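Local coordinates for protein 2-aminomuconate 6-semialdehyde dehydrogenase (Burkholderia cenocepacia, PDB 4U3W) that probably oxidises 2-aminomuconate 6-semialdehyde to 2-aminomuconate with a nicotinamide cofactor, as an aldehyde dehydrogenase, at residues S43-G47 against A383-F389; D52-A56 against I225-G229; L88-D93 against F129-D134; E310-V314 against R428-S432; K327-Q331 against V371-G375. All coordinates share one frame; numbering follows the deposited sequence.

Interaction 1: S43-G47 against A383-F389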
# COMPACT_ATOMS: atom_id res chain seq x y z
N SER A 43 13.94 -45.51 -10.28
CA SER A 43 12.88 -45.45 -9.26
C SER A 43 13.42 -45.52 -7.82
O SER A 43 14.22 -46.37 -7.49
CB SER A 43 11.90 -46.61 -9.45
OG SER A 43 11.06 -46.70 -8.31
N PRO A 44 12.92 -44.69 -6.92
CA PRO A 44 13.36 -44.83 -5.54
C PRO A 44 12.55 -45.91 -4.80
O PRO A 44 12.81 -46.22 -3.66
CB PRO A 44 13.09 -43.45 -4.96
CG PRO A 44 11.85 -43.01 -5.71
CD PRO A 44 12.04 -43.52 -7.12
N VAL A 45 11.54 -46.46 -5.46
CA VAL A 45 10.74 -47.54 -4.84
C VAL A 45 11.41 -48.91 -5.05
O VAL A 45 11.50 -49.71 -4.11
CB VAL A 45 9.33 -47.59 -5.41
CG1 VAL A 45 8.57 -48.79 -4.81
CG2 VAL A 45 8.58 -46.28 -5.09
N ASP A 46 11.86 -49.22 -6.27
CA ASP A 46 12.49 -50.54 -6.51
C ASP A 46 13.79 -50.47 -7.33
O ASP A 46 14.34 -51.51 -7.74
CB ASP A 46 11.51 -51.50 -7.20
CG ASP A 46 11.06 -50.99 -8.58
OD1 ASP A 46 11.73 -50.07 -9.15
OD2 ASP A 46 10.04 -51.54 -9.08
N GLY A 47 14.28 -49.27 -7.60
CA GLY A 47 15.54 -49.13 -8.34
C GLY A 47 15.52 -49.39 -9.83
O GLY A 47 16.55 -49.29 -10.53
N ALA A 383 11.68 -56.61 -4.29
CA ALA A 383 12.41 -55.53 -4.96
C ALA A 383 12.26 -54.16 -4.27
O ALA A 383 13.04 -53.28 -4.53
CB ALA A 383 11.99 -55.44 -6.44
N ARG A 384 11.29 -53.98 -3.38
CA ARG A 384 11.21 -52.74 -2.63
C ARG A 384 12.51 -52.53 -1.80
O ARG A 384 12.85 -51.40 -1.42
CB ARG A 384 9.97 -52.73 -1.72
CG ARG A 384 8.63 -52.62 -2.50
CD ARG A 384 7.45 -52.84 -1.54
NE ARG A 384 7.44 -54.22 -1.02
CZ ARG A 384 6.57 -54.66 -0.11
NH1 ARG A 384 5.61 -53.87 0.36
NH2 ARG A 384 6.66 -55.92 0.33
N ASP A 385 13.23 -53.64 -1.52
CA ASP A 385 14.48 -53.52 -0.81
C ASP A 385 15.54 -52.91 -1.71
O ASP A 385 16.60 -52.58 -1.22
CB ASP A 385 15.00 -54.88 -0.28
CG ASP A 385 14.18 -55.42 0.88
OD1 ASP A 385 13.59 -54.60 1.60
OD2 ASP A 385 14.16 -56.66 1.09
N ASP A 386 15.30 -52.88 -3.02
CA ASP A 386 16.27 -52.27 -3.94
C ASP A 386 16.03 -50.76 -4.07
O ASP A 386 16.81 -50.06 -4.76
CB ASP A 386 16.19 -52.91 -5.32
CG ASP A 386 16.61 -54.39 -5.28
OD1 ASP A 386 17.31 -54.79 -4.31
OD2 ASP A 386 16.27 -55.12 -6.22
N GLY A 387 14.98 -50.29 -3.43
CA GLY A 387 14.66 -48.86 -3.34
C GLY A 387 15.36 -48.18 -2.15
O GLY A 387 16.43 -48.64 -1.67
N ALA A 388 14.77 -47.09 -1.68
CA ALA A 388 15.50 -46.21 -0.76
C ALA A 388 14.71 -45.93 0.47
O ALA A 388 14.66 -44.78 0.93
CB ALA A 388 15.89 -44.86 -1.47
N PHE A 389 14.07 -46.96 1.03
CA PHE A 389 13.20 -46.74 2.21
C PHE A 389 13.95 -46.63 3.52
O PHE A 389 14.92 -47.34 3.76
CB PHE A 389 12.16 -47.87 2.36
CG PHE A 389 11.13 -47.90 1.27
CD1 PHE A 389 9.96 -47.16 1.40
CD2 PHE A 389 11.36 -48.63 0.11
CE1 PHE A 389 8.98 -47.19 0.43
CE2 PHE A 389 10.39 -48.65 -0.91
CZ PHE A 389 9.19 -47.91 -0.74
O HOH W 1 16.64 -47.24 -5.67
O HOH W 2 15.15 -54.29 -8.34
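Two connecting loops meet here: Pro-44 to Asp-46, in the hairpin connection between strands 38-42 and 49-54, lie against Gly-387 to Phe-389 of the long loop between strands 370-373 and 393-396, which includes the 3-10 turn 383-386. One direct hydrogen bond joins them, from Ala-388 N to Pro-44 O (2.9 Å, 138° at the hydrogen), with the donor tilted 24° from the carbonyl plane. Ser-43 OG takes the backbone N-H of Val-45 at 2.9 Å, an ST turn; in the same bend the carbonyls of Pro-44 and Val-45 face Gly-387, whose CA is 3.2 Å from Pro-44 O and 3.4 Å from Val-45 O. Val-45 O receives CA-H...O contacts from Gly-387 and from Arg-384, whose CA also stands 3.4 Å from it. Phe-389 holds CG anti to the carbonyl carbon (chi1 -68°), from where its CE2 edge reaches Val-45 O at 3.5 Å. Apolar contact is slight: Val-45 CG1 comes to 4.2 Å from Phe-389 CZ. One water donates to Ser-43 O and to Asp-386 O (3.0 Å); another donates to Asp-46 O. The charged ends of Asp-46 and Arg-384 turn instead to Arg-48 and Asp-382. A bound magnesium ion lies close to Pro-44, and Leu-42, just before, is a magnesium ligand. The join therefore rests on backbone carbonyl oxygens, met by one N-H, CA-H groups and water.

Interaction 2: D52-A56 against I225-G229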
# COMPACT_ATOMS: atom_id res chain seq x y z
N ASP A 52 15.79 -42.79 -19.85
CA ASP A 52 17.07 -42.09 -20.04
C ASP A 52 16.81 -40.58 -20.18
O ASP A 52 15.84 -40.18 -20.80
CB ASP A 52 17.81 -42.58 -21.28
CG ASP A 52 18.14 -44.06 -21.22
OD1 ASP A 52 19.00 -44.43 -20.39
OD2 ASP A 52 17.50 -44.83 -21.96
N VAL A 53 17.71 -39.78 -19.63
CA VAL A 53 17.56 -38.33 -19.54
C VAL A 53 18.73 -37.72 -20.29
O VAL A 53 19.89 -38.11 -20.05
CB VAL A 53 17.58 -37.84 -18.07
CG1 VAL A 53 17.15 -36.39 -17.98
CG2 VAL A 53 16.65 -38.72 -17.16
N CYS A 54 18.46 -36.79 -21.19
CA CYS A 54 19.56 -36.13 -21.89
C CYS A 54 20.35 -35.20 -20.95
O CYS A 54 19.77 -34.53 -20.08
CB CYS A 54 19.01 -35.32 -23.08
SG CYS A 54 18.30 -36.41 -24.32
N GLU A 55 21.64 -35.07 -21.16
CA GLU A 55 22.47 -34.20 -20.32
C GLU A 55 22.95 -32.96 -21.06
O GLU A 55 23.75 -33.08 -22.04
CB GLU A 55 23.68 -35.00 -19.83
CG GLU A 55 24.71 -34.20 -19.05
CD GLU A 55 24.28 -34.00 -17.57
OE1 GLU A 55 23.74 -34.94 -16.93
OE2 GLU A 55 24.45 -32.88 -17.08
N ALA A 56 22.57 -31.76 -20.63
CA ALA A 56 22.98 -30.55 -21.41
C ALA A 56 24.44 -30.10 -21.11
O ALA A 56 24.80 -29.87 -19.95
CB ALA A 56 22.02 -29.39 -21.14
N ILE A 225 16.19 -27.41 -19.60
CA ILE A 225 17.44 -28.14 -19.82
C ILE A 225 17.63 -29.16 -18.73
O ILE A 225 17.50 -28.82 -17.53
CB ILE A 225 18.68 -27.21 -19.83
CG1 ILE A 225 18.54 -26.17 -18.71
CG2 ILE A 225 18.81 -26.48 -21.18
CD1 ILE A 225 19.85 -25.40 -18.44
N HIS A 226 17.93 -30.39 -19.11
CA HIS A 226 18.18 -31.42 -18.12
C HIS A 226 19.65 -31.60 -17.85
O HIS A 226 20.53 -31.32 -18.72
CB HIS A 226 17.62 -32.77 -18.55
CG HIS A 226 16.12 -32.84 -18.52
ND1 HIS A 226 15.38 -32.75 -17.34
CD2 HIS A 226 15.21 -32.97 -19.52
CE1 HIS A 226 14.10 -32.90 -17.62
NE2 HIS A 226 13.96 -33.02 -18.94
N GLY A 227 19.93 -32.08 -16.64
CA GLY A 227 21.30 -32.43 -16.32
C GLY A 227 21.62 -32.34 -14.87
O GLY A 227 20.73 -32.11 -14.05
N HIS A 228 22.90 -32.51 -14.57
CA HIS A 228 23.37 -32.47 -13.20
C HIS A 228 23.69 -31.05 -12.75
O HIS A 228 23.35 -30.10 -13.43
CB HIS A 228 24.57 -33.44 -13.06
CG HIS A 228 24.14 -34.87 -13.06
ND1 HIS A 228 23.59 -35.46 -14.18
CD2 HIS A 228 24.09 -35.80 -12.07
CE1 HIS A 228 23.28 -36.72 -13.89
NE2 HIS A 228 23.54 -36.94 -12.61
N GLY A 229 24.28 -30.92 -11.57
CA GLY A 229 24.45 -29.60 -10.94
C GLY A 229 25.91 -29.18 -11.05
O GLY A 229 26.32 -28.58 -12.01
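Glu-55 sends its CG anti to the backbone N (chi1 175°) and then bends at chi2 (80°), and this hook swings its carboxylate over to the backbone and ring of His-228. Both oxygens are used. OE2 accepts the His-228 backbone N-H through its syn lone pair at 3.0 Å, a nearly straight bond, while OE1 takes the ring N-H of the same residue, ND1 to OE1 being 2.8 Å. That second donor also comes from the syn side, 20° out of the carboxylate plane, and OE1 lies at the ring edge, close to the ring plane. One carboxylate thus fixes both the chain and the ring rotation of His-228. OE2 also sits 3.3 Å from Gly-227 CA, a close approach to the bare backbone. A backbone bond follows, from Ala-56 N to His-226 O (2.8 Å). The apolar part is Val-53, which lays CG1 over one face of the His-226 ring, a CH-pi contact 4.2 Å from the ring centroid. Separately, the carbonyl oxygen Cys-54 O approaches His-226 CB at 3.2 Å. The far nitrogen of that ring, NE2, bonds to Thr-206. The contact ties strand 49-54 and the residues that follow it to the loop between strand 222-224 and helix 233-238. Strand 38-42 supports Val-53 and Glu-55 through Phe-39, strand 23-28 meets Ala-56 through His-26, and helix 58-76 packs against Ala-56 and Ile-225.

Interaction 3: L88-D93 against F129-D134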
# COMPACT_ATOMS: atom_id res chain seq x y z
N LEU A 88 -0.90 -17.65 -18.43
CA LEU A 88 -0.73 -18.46 -17.21
C LEU A 88 -1.98 -19.32 -16.89
O LEU A 88 -1.86 -20.52 -16.50
CB LEU A 88 -0.35 -17.53 -16.05
CG LEU A 88 1.18 -17.44 -15.83
CD1 LEU A 88 1.92 -16.77 -16.96
CD2 LEU A 88 1.53 -16.78 -14.49
N HIS A 89 -3.18 -18.76 -17.13
CA HIS A 89 -4.36 -19.57 -16.97
C HIS A 89 -4.46 -20.66 -18.04
O HIS A 89 -4.94 -21.74 -17.75
CB HIS A 89 -5.62 -18.69 -16.99
CG HIS A 89 -5.94 -18.06 -15.67
ND1 HIS A 89 -6.39 -18.79 -14.59
CD2 HIS A 89 -5.85 -16.77 -15.26
CE1 HIS A 89 -6.56 -17.97 -13.56
NE2 HIS A 89 -6.25 -16.74 -13.95
N LYS A 90 -4.02 -20.39 -19.26
CA LYS A 90 -4.01 -21.45 -20.29
C LYS A 90 -3.09 -22.59 -19.87
O LYS A 90 -3.38 -23.77 -20.12
CB LYS A 90 -3.51 -20.91 -21.63
CG LYS A 90 -4.61 -20.25 -22.50
CD LYS A 90 -4.01 -19.77 -23.84
CE LYS A 90 -4.52 -18.38 -24.23
NZ LYS A 90 -5.87 -18.30 -24.87
N ILE A 91 -1.95 -22.23 -19.29
CA ILE A 91 -0.98 -23.25 -18.84
C ILE A 91 -1.61 -24.05 -17.71
O ILE A 91 -1.60 -25.27 -17.72
CB ILE A 91 0.35 -22.59 -18.38
CG1 ILE A 91 1.07 -21.97 -19.59
CG2 ILE A 91 1.27 -23.62 -17.70
CD1 ILE A 91 2.12 -20.89 -19.24
N ALA A 92 -2.23 -23.35 -16.76
CA ALA A 92 -2.92 -24.03 -15.67
C ALA A 92 -3.97 -25.01 -16.20
O ALA A 92 -4.03 -26.16 -15.76
CB ALA A 92 -3.55 -22.99 -14.74
N ASP A 93 -4.76 -24.57 -17.17
CA ASP A 93 -5.77 -25.45 -17.79
C ASP A 93 -5.14 -26.68 -18.43
O ASP A 93 -5.70 -27.78 -18.39
CB ASP A 93 -6.58 -24.67 -18.85
CG ASP A 93 -7.51 -23.63 -18.23
OD1 ASP A 93 -7.71 -23.64 -17.01
OD2 ASP A 93 -8.02 -22.76 -18.98
N PHE A 129 0.17 -21.13 -10.84
CA PHE A 129 -0.07 -20.39 -12.09
C PHE A 129 -1.30 -19.45 -11.94
O PHE A 129 -1.21 -18.27 -12.33
CB PHE A 129 -0.23 -21.34 -13.27
CG PHE A 129 1.10 -21.87 -13.79
CD1 PHE A 129 1.91 -21.08 -14.59
CD2 PHE A 129 1.54 -23.13 -13.42
CE1 PHE A 129 3.16 -21.57 -15.02
CE2 PHE A 129 2.79 -23.61 -13.89
CZ PHE A 129 3.57 -22.82 -14.67
N ARG A 130 -2.39 -19.94 -11.34
CA ARG A 130 -3.62 -19.11 -11.24
C ARG A 130 -3.41 -17.94 -10.30
O ARG A 130 -3.91 -16.83 -10.53
CB ARG A 130 -4.83 -19.96 -10.78
CG ARG A 130 -5.04 -21.16 -11.69
CD ARG A 130 -6.51 -21.43 -11.92
NE ARG A 130 -6.75 -22.73 -12.49
CZ ARG A 130 -6.93 -22.94 -13.79
NH1 ARG A 130 -6.87 -21.91 -14.66
NH2 ARG A 130 -7.20 -24.17 -14.22
N THR A 131 -2.66 -18.19 -9.23
CA THR A 131 -2.41 -17.15 -8.26
C THR A 131 -1.63 -15.99 -8.81
O THR A 131 -1.99 -14.82 -8.63
CB THR A 131 -1.66 -17.72 -7.05
OG1 THR A 131 -2.58 -18.50 -6.31
CG2 THR A 131 -1.13 -16.59 -6.15
N PHE A 132 -0.51 -16.27 -9.47
CA PHE A 132 0.26 -15.19 -10.01
C PHE A 132 -0.40 -14.57 -11.22
O PHE A 132 -0.15 -13.40 -11.49
CB PHE A 132 1.71 -15.64 -10.34
CG PHE A 132 2.54 -15.84 -9.09
CD1 PHE A 132 2.95 -14.75 -8.35
CD2 PHE A 132 2.79 -17.11 -8.61
CE1 PHE A 132 3.66 -14.93 -7.15
CE2 PHE A 132 3.50 -17.29 -7.43
CZ PHE A 132 3.95 -16.20 -6.71
N ALA A 133 -1.22 -15.30 -11.94
CA ALA A 133 -2.02 -14.66 -12.99
C ALA A 133 -2.92 -13.59 -12.37
O ALA A 133 -2.95 -12.47 -12.84
CB ALA A 133 -2.84 -15.67 -13.76
N ASP A 134 -3.63 -13.90 -11.30
CA ASP A 134 -4.47 -12.88 -10.67
C ASP A 134 -3.68 -11.72 -10.02
O ASP A 134 -4.08 -10.56 -10.11
CB ASP A 134 -5.39 -13.55 -9.67
CG ASP A 134 -6.30 -14.59 -10.35
OD1 ASP A 134 -6.48 -14.52 -11.60
OD2 ASP A 134 -6.76 -15.50 -9.66
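Asp-93 OD1 is gripped by both terminal nitrogens of Arg-130, NH2 at 2.9 Å and NH1 at 3.0 Å, in an end-on salt bridge to a single oxygen. The oxygen lies in the guanidinium plane, but the carboxylate is turned 49° against it, and NH1 approaches from above the carboxylate plane. The Arg-130 chain is bent at chi2, which accompanies the turn of its guanidinium toward His-89 and Asp-93. NH1 also donates to His-89 ND1 at 3.2 Å, with ring and guanidinium nearly coplanar. At its other nitrogen the imidazole donates from NE2 to Asp-134 OD1, also 3.2 Å long and fairly straight at 163°. His-89 is thus held at both nitrogens, which fixes its ring flip, and the guanidinium has Ala-92 CB over one face, 3.5 Å from CZ. On the buried side, the packing is apolar: Ile-91 CG2 lies over the centre of the Phe-129 ring, a CH-pi contact, 3.9 Å from the centroid, while Leu-88 CG meets the ring edge at CD1. The axes of 88-93 and 129-134, on helices 81-96 and 114-138, pass 8.6 Å apart, antiparallel at 166°. Glu-96 adds a second acid to Arg-130, and Asp-134 also pairs with Arg-137 of its own chain and Arg-137 of the second subunit. Helix 175-188 closes the apolar side, against Leu-88, Phe-129 and Phe-132.

Interaction 4: E310-V314 against R428-S432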
# COMPACT_ATOMS: atom_id res chain seq x y z
N GLU A 310 13.06 -30.95 12.55
CA GLU A 310 13.98 -31.98 12.99
C GLU A 310 14.37 -31.79 14.45
O GLU A 310 14.95 -32.71 15.03
CB GLU A 310 15.24 -32.02 12.07
CG GLU A 310 14.84 -32.53 10.68
CD GLU A 310 16.05 -32.82 9.73
OE1 GLU A 310 17.21 -32.49 10.09
OE2 GLU A 310 15.82 -33.38 8.64
N ARG A 311 14.04 -30.63 15.06
CA ARG A 311 14.20 -30.40 16.51
C ARG A 311 12.80 -30.18 17.06
O ARG A 311 11.97 -29.50 16.43
CB ARG A 311 15.06 -29.16 16.87
CG ARG A 311 16.49 -29.16 16.29
CD ARG A 311 17.24 -27.90 16.69
NE ARG A 311 16.86 -26.71 15.86
CZ ARG A 311 16.85 -25.46 16.33
NH1 ARG A 311 17.13 -25.23 17.61
NH2 ARG A 311 16.54 -24.44 15.53
N VAL A 312 12.51 -30.81 18.19
CA VAL A 312 11.25 -30.56 18.91
C VAL A 312 11.58 -30.23 20.37
O VAL A 312 12.43 -30.91 20.97
CB VAL A 312 10.28 -31.79 18.86
CG1 VAL A 312 8.92 -31.45 19.54
CG2 VAL A 312 10.07 -32.23 17.41
N TYR A 313 10.95 -29.18 20.93
CA TYR A 313 11.11 -28.86 22.35
C TYR A 313 9.74 -28.89 23.04
O TYR A 313 8.84 -28.20 22.63
CB TYR A 313 11.75 -27.49 22.58
CG TYR A 313 13.14 -27.33 21.90
CD1 TYR A 313 14.30 -27.84 22.48
CD2 TYR A 313 13.25 -26.67 20.70
CE1 TYR A 313 15.58 -27.68 21.85
CE2 TYR A 313 14.51 -26.51 20.05
CZ TYR A 313 15.65 -27.02 20.64
OH TYR A 313 16.81 -26.81 19.98
N VAL A 314 9.62 -29.69 24.09
CA VAL A 314 8.33 -29.89 24.77
C VAL A 314 8.50 -29.52 26.24
O VAL A 314 9.48 -29.91 26.87
CB VAL A 314 7.83 -31.34 24.62
CG1 VAL A 314 6.48 -31.57 25.32
CG2 VAL A 314 7.73 -31.70 23.12
N ARG A 428 16.95 -21.37 22.82
CA ARG A 428 17.37 -22.65 22.21
C ARG A 428 16.93 -22.75 20.72
O ARG A 428 17.66 -23.24 19.84
CB ARG A 428 16.81 -23.81 23.03
CG ARG A 428 17.38 -23.78 24.45
CD ARG A 428 16.87 -24.88 25.35
NE ARG A 428 17.31 -26.22 24.96
CZ ARG A 428 16.81 -27.33 25.52
NH1 ARG A 428 15.87 -27.21 26.46
NH2 ARG A 428 17.22 -28.53 25.16
N VAL A 429 15.73 -22.27 20.44
CA VAL A 429 15.27 -22.24 19.07
C VAL A 429 16.21 -21.36 18.24
O VAL A 429 16.65 -21.79 17.18
CB VAL A 429 13.80 -21.70 18.97
CG1 VAL A 429 13.44 -21.34 17.49
CG2 VAL A 429 12.80 -22.72 19.53
N ASN A 430 16.58 -20.17 18.74
CA ASN A 430 17.39 -19.23 17.95
C ASN A 430 18.88 -19.56 17.88
O ASN A 430 19.62 -19.04 17.01
CB ASN A 430 17.21 -17.81 18.48
CG ASN A 430 15.84 -17.25 18.14
OD1 ASN A 430 15.19 -17.75 17.22
ND2 ASN A 430 15.38 -16.25 18.89
N ASP A 431 19.31 -20.47 18.74
CA ASP A 431 20.69 -20.97 18.68
C ASP A 431 20.91 -21.91 17.47
O ASP A 431 20.92 -23.16 17.59
CB ASP A 431 21.04 -21.65 20.01
CG ASP A 431 22.40 -22.30 19.97
OD1 ASP A 431 23.29 -21.79 19.22
OD2 ASP A 431 22.58 -23.30 20.70
N SER A 432 21.10 -21.29 16.31
CA SER A 432 21.18 -21.98 15.03
C SER A 432 21.78 -21.00 13.98
O SER A 432 21.53 -19.79 14.01
CB SER A 432 19.80 -22.49 14.57
OG SER A 432 19.86 -23.13 13.30
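This is a helix-on-sheet contact of the alpha/beta part of the aldehyde dehydrogenase fold: helix 422-430 packs its C-terminal end on strand 309-315, an inner strand of the mixed seven-stranded sheet. Arg-311 and Tyr-313, two apart on the strand, both point at the helix. Arg-311 spreads its guanidinium over carbonyls of the last helical turn: NH1 donates to Arg-428 O at 3.0 Å, and NH2 to Val-429 O at 3.1 Å, the latter straighter (164°) and in the carbonyl plane, on a lone pair. A cation at this end of a helix would be expected to suit the partial negative charge of the carbonyls there. NH1 also donates to Tyr-313 OH at 2.9 Å, so the two strand side chains brace each other, and NE donates to Lys-276 O, just ahead of strand 277-281. The helix continues into an inverse gamma turn centred on Asp-431. Around the Tyr-313 ring, Arg-428 CB sits over one face and Val-429 CG2 comes to 4.1 Å from CD2. The Arg-428 chain bends at chi3 (68°), setting its guanidinium beside the Tyr-313 ring, while Asp-400 and Glu-424 meet its charge. Its guanidinium plane is turned 62° from the tyrosine ring, with Tyr-313 CE1 over one guanidinium face, 3.8 Å from NH2.

Interaction 5: K327-Q331 against V371-G375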
# COMPACT_ATOMS: atom_id res chain seq x y z
N LYS A 327 5.30 -41.61 19.43
CA LYS A 327 5.87 -42.91 19.08
C LYS A 327 4.78 -43.82 18.51
O LYS A 327 4.96 -44.44 17.46
CB LYS A 327 6.54 -43.55 20.32
CG LYS A 327 7.05 -44.98 20.09
CD LYS A 327 7.60 -45.60 21.39
CE LYS A 327 8.05 -47.03 21.13
NZ LYS A 327 8.75 -47.65 22.30
N GLU A 328 3.66 -43.91 19.22
CA GLU A 328 2.52 -44.70 18.77
C GLU A 328 1.98 -44.29 17.38
O GLU A 328 1.73 -45.13 16.52
CB GLU A 328 1.41 -44.64 19.85
CG GLU A 328 0.11 -45.31 19.50
CD GLU A 328 -0.92 -45.23 20.63
OE1 GLU A 328 -0.52 -45.23 21.82
OE2 GLU A 328 -2.12 -45.12 20.32
N GLN A 329 1.83 -43.00 17.11
CA GLN A 329 1.38 -42.58 15.78
C GLN A 329 2.43 -42.83 14.69
O GLN A 329 2.09 -43.12 13.51
CB GLN A 329 1.00 -41.08 15.80
CG GLN A 329 -0.23 -40.80 16.75
CD GLN A 329 -0.83 -39.40 16.55
OE1 GLN A 329 -0.54 -38.73 15.57
NE2 GLN A 329 -1.67 -38.96 17.52
N ALA A 330 3.69 -42.64 15.05
CA ALA A 330 4.78 -42.87 14.08
C ALA A 330 4.86 -44.36 13.70
O ALA A 330 5.08 -44.71 12.55
CB ALA A 330 6.12 -42.39 14.67
N GLN A 331 4.65 -45.24 14.69
CA GLN A 331 4.64 -46.67 14.40
C GLN A 331 3.35 -47.10 13.65
O GLN A 331 3.30 -48.19 13.07
CB GLN A 331 4.83 -47.46 15.68
CG GLN A 331 6.23 -47.27 16.27
CD GLN A 331 6.47 -48.08 17.53
OE1 GLN A 331 5.52 -48.57 18.18
NE2 GLN A 331 7.73 -48.21 17.90
N VAL A 371 17.09 -44.25 20.89
CA VAL A 371 16.23 -44.45 19.71
C VAL A 371 14.85 -44.90 20.15
O VAL A 371 14.64 -46.06 20.48
CB VAL A 371 16.80 -45.49 18.73
CG1 VAL A 371 15.88 -45.64 17.52
CG2 VAL A 371 18.21 -45.08 18.29
N VAL A 372 13.91 -43.96 20.13
CA VAL A 372 12.55 -44.21 20.59
C VAL A 372 11.81 -45.09 19.58
O VAL A 372 11.10 -46.00 19.94
CB VAL A 372 11.78 -42.88 20.80
CG1 VAL A 372 10.30 -43.13 21.02
CG2 VAL A 372 12.39 -42.08 21.98
N THR A 373 11.99 -44.80 18.29
CA THR A 373 11.45 -45.67 17.27
C THR A 373 12.26 -45.53 15.97
O THR A 373 12.96 -44.53 15.77
CB THR A 373 9.94 -45.36 16.99
OG1 THR A 373 9.42 -46.35 16.10
CG2 THR A 373 9.76 -43.97 16.33
N GLY A 374 12.22 -46.54 15.11
CA GLY A 374 12.91 -46.42 13.83
C GLY A 374 14.42 -46.58 13.90
O GLY A 374 14.90 -47.46 14.56
N GLY A 375 15.18 -45.77 13.16
CA GLY A 375 16.64 -45.88 13.25
C GLY A 375 17.27 -46.72 12.15
O GLY A 375 18.48 -46.98 12.19
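Polar contact between helix 327-331 and strand 371-373 comes down to one side-chain hydrogen bond, from Gln-331 NE2 to Thr-373 OG1, 3.1 Å long and 157° at the hydrogen. The hydroxyl oxygen lies near the amide plane, and the bond is fairly straight. Thr-373 presents that oxygen by holding OG1 anti to its backbone N (chi1 -173°), while the glutamine chain runs extended beyond CG; the glutamine and threonine side chains lie side by side, pointing opposite ways. Gln-331 CG lies against the same oxygen at 3.3 Å, so the methylene as well as the amide covers the hydroxyl.

Apolar packing is carried by the aliphatic part of Lys-327. Fully extended from CB to NZ, its chain passes obliquely over Val-372 CG1: CD is 3.7 Å from CG1, and CB touches the same methyl at 3.8 Å. Deeper in, Ala-330 CB faces Thr-373 CG2 at 4.3 Å, a looser contact that carries on into Ile-394 of strand 393-396 and into helix 287-299 through Leu-295 and Phe-299.

Against the strand backbone, Lys-327 CE approaches Val-372 O to 3.4 Å. The axes of 327-331 and 371-373 pass 9.0 Å apart at 57°, and strand 370-373 is the outermost strand of its sheet within this chain, with strand 393-396 beside it. At this edge two long helix side chains, Lys-327 and Gln-331, reach the short Val-372 and Thr-373: lysine contributes its carbon chain, and a single neutral amide-to-hydroxyl bond supplies the directional link.

Overall arrangement
Interactions 2 and 3 are the more buried contacts; 1, 4 and 5 are only partly so. Interactions 4 and 5 belong to the same seven-stranded sheet, one on inner strand 309-315 and the other at edge strand 370-373, with strand 309-315 leading into helix 319-331; their centres lie 20 Å apart. Along the chain, interaction 5 is nested within interactions 1 and 4, while 2 and 3 are nested within 1. Chemistry follows place: interaction 3, helix on helix near another subunit, combines a charged network with aromatic packing; 2 and 4 aim a carboxylate or guanidinium at backbone groups; 1 uses mainly backbone and water; 5 has one neutral bond. None of the five touches another.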